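Local coordinates for ESX-1 secretion system protein EccA1 (Mycobacterium tuberculosis, PDB 4F3V) that probably hydrolyses ATP to help drive virulence-factor export through the ESX-1 type VII secretion system, this piece being its TPR-like N-terminal domain, at residues Q115-Y118 against A119-M122; V137-M140 against K141-Y145. All blocks are in the same frame, centred on the assembly; numbering follows the deposited sequence.

In the fold
Contact 1 is the turn that leads into helix 118-125. Contact 2 lies along helix 134-147, the next helix in the chain. Their centres are about 11 Å apart, and the two helices pack directly on each other. Met122 CE of contact 1 lies 3.6 Å from Lys141 CE of contact 2. Ala121 CB reaches Val144 CG2 at 3.9 Å, and Met122 SD reaches Val144 CG1 at 3.9 Å. Contact 1 sits at the surface, whereas contact 2 is buried. A bound samarium ion is about 8 Å from the side chain of Asn117 and about 10 Å from that of Val143, too far for either side chain to coordinate it.

Contact 1: Q115-Y118 against A119-M122; sequences QGNY and ADAM
Asn117 and Tyr118, at the start of helix 118-125, offer their backbone carbonyls to Ala121 and Met122. Ala121 N donates to Asn117 O at 3.1 Å, in the carbonyl plane. Met122 N donates to Tyr118 O at 2.9 Å, and this bond is nearly straight (N-H...O 165°).

The side-chain contacts gather on the same two carbonyls. Ala121 CB lies 3.4 Å from Tyr118 O. Met122 CG comes to 3.5 Å from that same oxygen, and the thioether then bends away from the turn at its second and third torsions. Asp120 CB rests 3.6 Å from Asn117 O. Its carboxylate reaches back along the turn, with OD2 3.9 Å from Asn117 CB.

Asn117 occupies the N-cap position, but its side chain makes no capping bond. Its ND2 is instead hydrogen-bonded to Glu112 of the preceding helix.

The Tyr118 ring folds back over the turn. CG is anti to its own carbonyl carbon (chi1 -51°), and Gly116 C sits 3.9 Å above the plane of the ring atoms of Tyr118, over their centre. Trp269 also meets this ring, with the two planes about 15° apart.

Gly116 has positive phi and ends helix 101-115 in a Schellman motif. Asn117 follows as the N-cap, and helix 118-125 begins at Tyr118, so a short turn joins two successive helices of this TPR-like domain.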
# COMPACT_ATOMS: atom_id res chain seq x y z
N GLN A 115 5.79 2.66 -8.34
CA GLN A 115 6.58 3.25 -9.43
C GLN A 115 7.71 2.32 -9.95
O GLN A 115 8.39 2.67 -10.93
CB GLN A 115 7.19 4.59 -8.99
CG GLN A 115 6.17 5.69 -8.66
CD GLN A 115 5.73 6.61 -9.81
OE1 GLN A 115 6.32 6.63 -10.90
NE2 GLN A 115 4.72 7.44 -9.54
N GLY A 116 7.94 1.18 -9.30
CA GLY A 116 8.98 0.26 -9.72
C GLY A 116 10.37 0.58 -9.15
O GLY A 116 11.37 0.09 -9.68
N ASN A 117 10.44 1.38 -8.09
CA ASN A 117 11.70 1.73 -7.46
C ASN A 117 11.86 0.89 -6.20
O ASN A 117 11.78 1.40 -5.08
CB ASN A 117 11.76 3.23 -7.16
CG ASN A 117 11.66 4.06 -8.42
OD1 ASN A 117 12.16 3.66 -9.49
ND2 ASN A 117 11.03 5.23 -8.31
N TYR A 118 12.08 -0.40 -6.41
CA TYR A 118 11.96 -1.37 -5.32
C TYR A 118 13.10 -1.22 -4.28
O TYR A 118 12.84 -1.27 -3.07
CB TYR A 118 11.88 -2.80 -5.85
CG TYR A 118 10.85 -3.00 -6.93
CD1 TYR A 118 9.49 -2.92 -6.65
CD2 TYR A 118 11.23 -3.26 -8.24
CE1 TYR A 118 8.55 -3.06 -7.65
CE2 TYR A 118 10.29 -3.43 -9.22
CZ TYR A 118 8.95 -3.34 -8.92
OH TYR A 118 8.00 -3.50 -9.90
N ALA A 119 14.32 -1.04 -4.74
CA ALA A 119 15.46 -0.91 -3.82
C ALA A 119 15.33 0.32 -2.94
O ALA A 119 15.72 0.31 -1.77
CB ALA A 119 16.79 -0.85 -4.57
N ASP A 120 14.82 1.41 -3.52
CA ASP A 120 14.60 2.62 -2.78
C ASP A 120 13.52 2.38 -1.71
O ASP A 120 13.66 2.85 -0.58
CB ASP A 120 14.16 3.78 -3.69
CG ASP A 120 15.28 4.26 -4.60
OD1 ASP A 120 16.46 4.05 -4.32
OD2 ASP A 120 14.95 4.90 -5.61
N ALA A 121 12.47 1.66 -2.08
CA ALA A 121 11.39 1.31 -1.13
C ALA A 121 11.97 0.53 0.04
O ALA A 121 11.70 0.86 1.19
CB ALA A 121 10.27 0.51 -1.81
N MET A 122 12.76 -0.50 -0.26
CA MET A 122 13.38 -1.36 0.78
C MET A 122 14.33 -0.59 1.66
O MET A 122 14.34 -0.75 2.88
CB MET A 122 14.15 -2.53 0.14
CG MET A 122 13.26 -3.57 -0.52
SD MET A 122 11.99 -4.31 0.53
CE MET A 122 13.12 -5.14 1.61

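Contact 2: V137-M140 against K141-Y145; sequences VAWM and KAVVY
Successive turns of helix 134-147 bring Trp139 against Val143 and Val137 against Lys141, four residues on in each case. Val143 CG2 lies 3.5 Å above the plane of the Trp139 indole, offset toward its rim. The nearest indole atom is NE1, 3.6 Å from Val143 CG2. The indole reaches this methyl because CG of Trp139 stands beside its carbonyl carbon (chi1 172°), which sends the ring toward the C-terminal end of the helix. Its N-H is used by Ile87 O, so the buried indole nitrogen is satisfied and the ring rotation is probably fixed. Ala142 CB approaches the six-membered part of the same indole more loosely, at 4.5 Å from Trp139 CE3.

Met140 lies alongside Val143. Bends at its second and third torsions bring CE of Met140 to 4.2 Å from Val143 CB.

In this mainly helical, TPR-like domain, helix 134-147 is covered from several directions. Helix 118-125 covers Met140, Lys141 and Tyr145, helix 151-158 touches Ala138, Lys141, Ala142 and Tyr145, and Ala172 and Ala176 of helix 167-183 pack on Trp139.

Lys141 runs back toward the N-terminal end beside Val137. Its chain is extended beyond CG, and CE passes 3.9 Å from Val137 CG1. The ammonium continues to a salt bridge with Glu126.

Four regular i to i+4 backbone bonds join the turns. Val144 N to Met140 O and Lys141 N to Val137 O are both 2.9 Å long. Ala142 N bonds Ala138 O, and Val143 N bonds Trp139 O. Val144 CG2 also packs close to Met140 O, at 3.2 Å.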
# COMPACT_ATOMS: atom_id res chain seq x y z
N VAL A 137 6.40 -3.30 9.08
CA VAL A 137 7.49 -3.40 8.10
C VAL A 137 7.40 -4.69 7.30
O VAL A 137 7.60 -4.66 6.10
CB VAL A 137 8.89 -3.26 8.75
CG1 VAL A 137 10.01 -3.60 7.75
CG2 VAL A 137 9.03 -1.85 9.31
N ALA A 138 7.08 -5.81 7.95
CA ALA A 138 6.88 -7.07 7.23
C ALA A 138 5.77 -6.92 6.21
O ALA A 138 5.93 -7.34 5.05
CB ALA A 138 6.59 -8.23 8.17
N TRP A 139 4.67 -6.29 6.62
CA TRP A 139 3.56 -6.02 5.70
C TRP A 139 4.03 -5.20 4.52
O TRP A 139 3.74 -5.54 3.35
CB TRP A 139 2.38 -5.34 6.40
CG TRP A 139 1.36 -4.92 5.38
CD1 TRP A 139 1.10 -3.64 4.92
CD2 TRP A 139 0.54 -5.81 4.53
NE1 TRP A 139 0.15 -3.67 3.91
CE2 TRP A 139 -0.22 -4.94 3.65
CE3 TRP A 139 0.35 -7.19 4.46
CZ2 TRP A 139 -1.12 -5.45 2.72
CZ3 TRP A 139 -0.57 -7.68 3.54
CH2 TRP A 139 -1.28 -6.84 2.69
N MET A 140 4.76 -4.11 4.78
CA MET A 140 5.26 -3.28 3.67
C MET A 140 6.23 -4.02 2.75
O MET A 140 6.21 -3.83 1.54
CB MET A 140 5.90 -1.99 4.16
CG MET A 140 4.95 -1.06 4.90
SD MET A 140 3.34 -0.81 4.12
CE MET A 140 3.73 -0.28 2.45
N LYS A 141 7.06 -4.89 3.31
CA LYS A 141 7.91 -5.72 2.47
C LYS A 141 7.10 -6.65 1.56
O LYS A 141 7.45 -6.84 0.41
CB LYS A 141 8.92 -6.50 3.30
CG LYS A 141 9.99 -5.59 3.90
CD LYS A 141 11.10 -6.40 4.56
CE LYS A 141 12.21 -5.52 5.10
NZ LYS A 141 13.40 -6.35 5.54
N ALA A 142 6.01 -7.20 2.09
CA ALA A 142 5.07 -8.01 1.33
C ALA A 142 4.47 -7.20 0.17
O ALA A 142 4.33 -7.70 -0.96
CB ALA A 142 3.98 -8.55 2.25
N VAL A 143 4.20 -5.92 0.42
CA VAL A 143 3.75 -5.00 -0.62
C VAL A 143 4.83 -4.79 -1.70
O VAL A 143 4.54 -4.88 -2.89
CB VAL A 143 3.31 -3.62 -0.04
CG1 VAL A 143 3.18 -2.60 -1.15
CG2 VAL A 143 1.99 -3.74 0.76
N VAL A 144 6.06 -4.51 -1.28
CA VAL A 144 7.15 -4.25 -2.21
C VAL A 144 7.50 -5.50 -3.03
O VAL A 144 7.60 -5.45 -4.29
CB VAL A 144 8.40 -3.73 -1.47
CG1 VAL A 144 9.60 -3.52 -2.43
CG2 VAL A 144 8.06 -2.45 -0.71
N TYR A 145 7.66 -6.63 -2.34
CA TYR A 145 7.98 -7.89 -3.01
C TYR A 145 6.83 -8.30 -3.95
O TYR A 145 7.07 -8.79 -5.06
CB TYR A 145 8.27 -9.01 -1.97
CG TYR A 145 9.63 -8.93 -1.28
CD1 TYR A 145 10.81 -8.70 -2.00
CD2 TYR A 145 9.73 -9.15 0.08
CE1 TYR A 145 12.04 -8.63 -1.37
CE2 TYR A 145 10.96 -9.11 0.72
CZ TYR A 145 12.11 -8.87 -0.00
OH TYR A 145 13.28 -8.82 0.68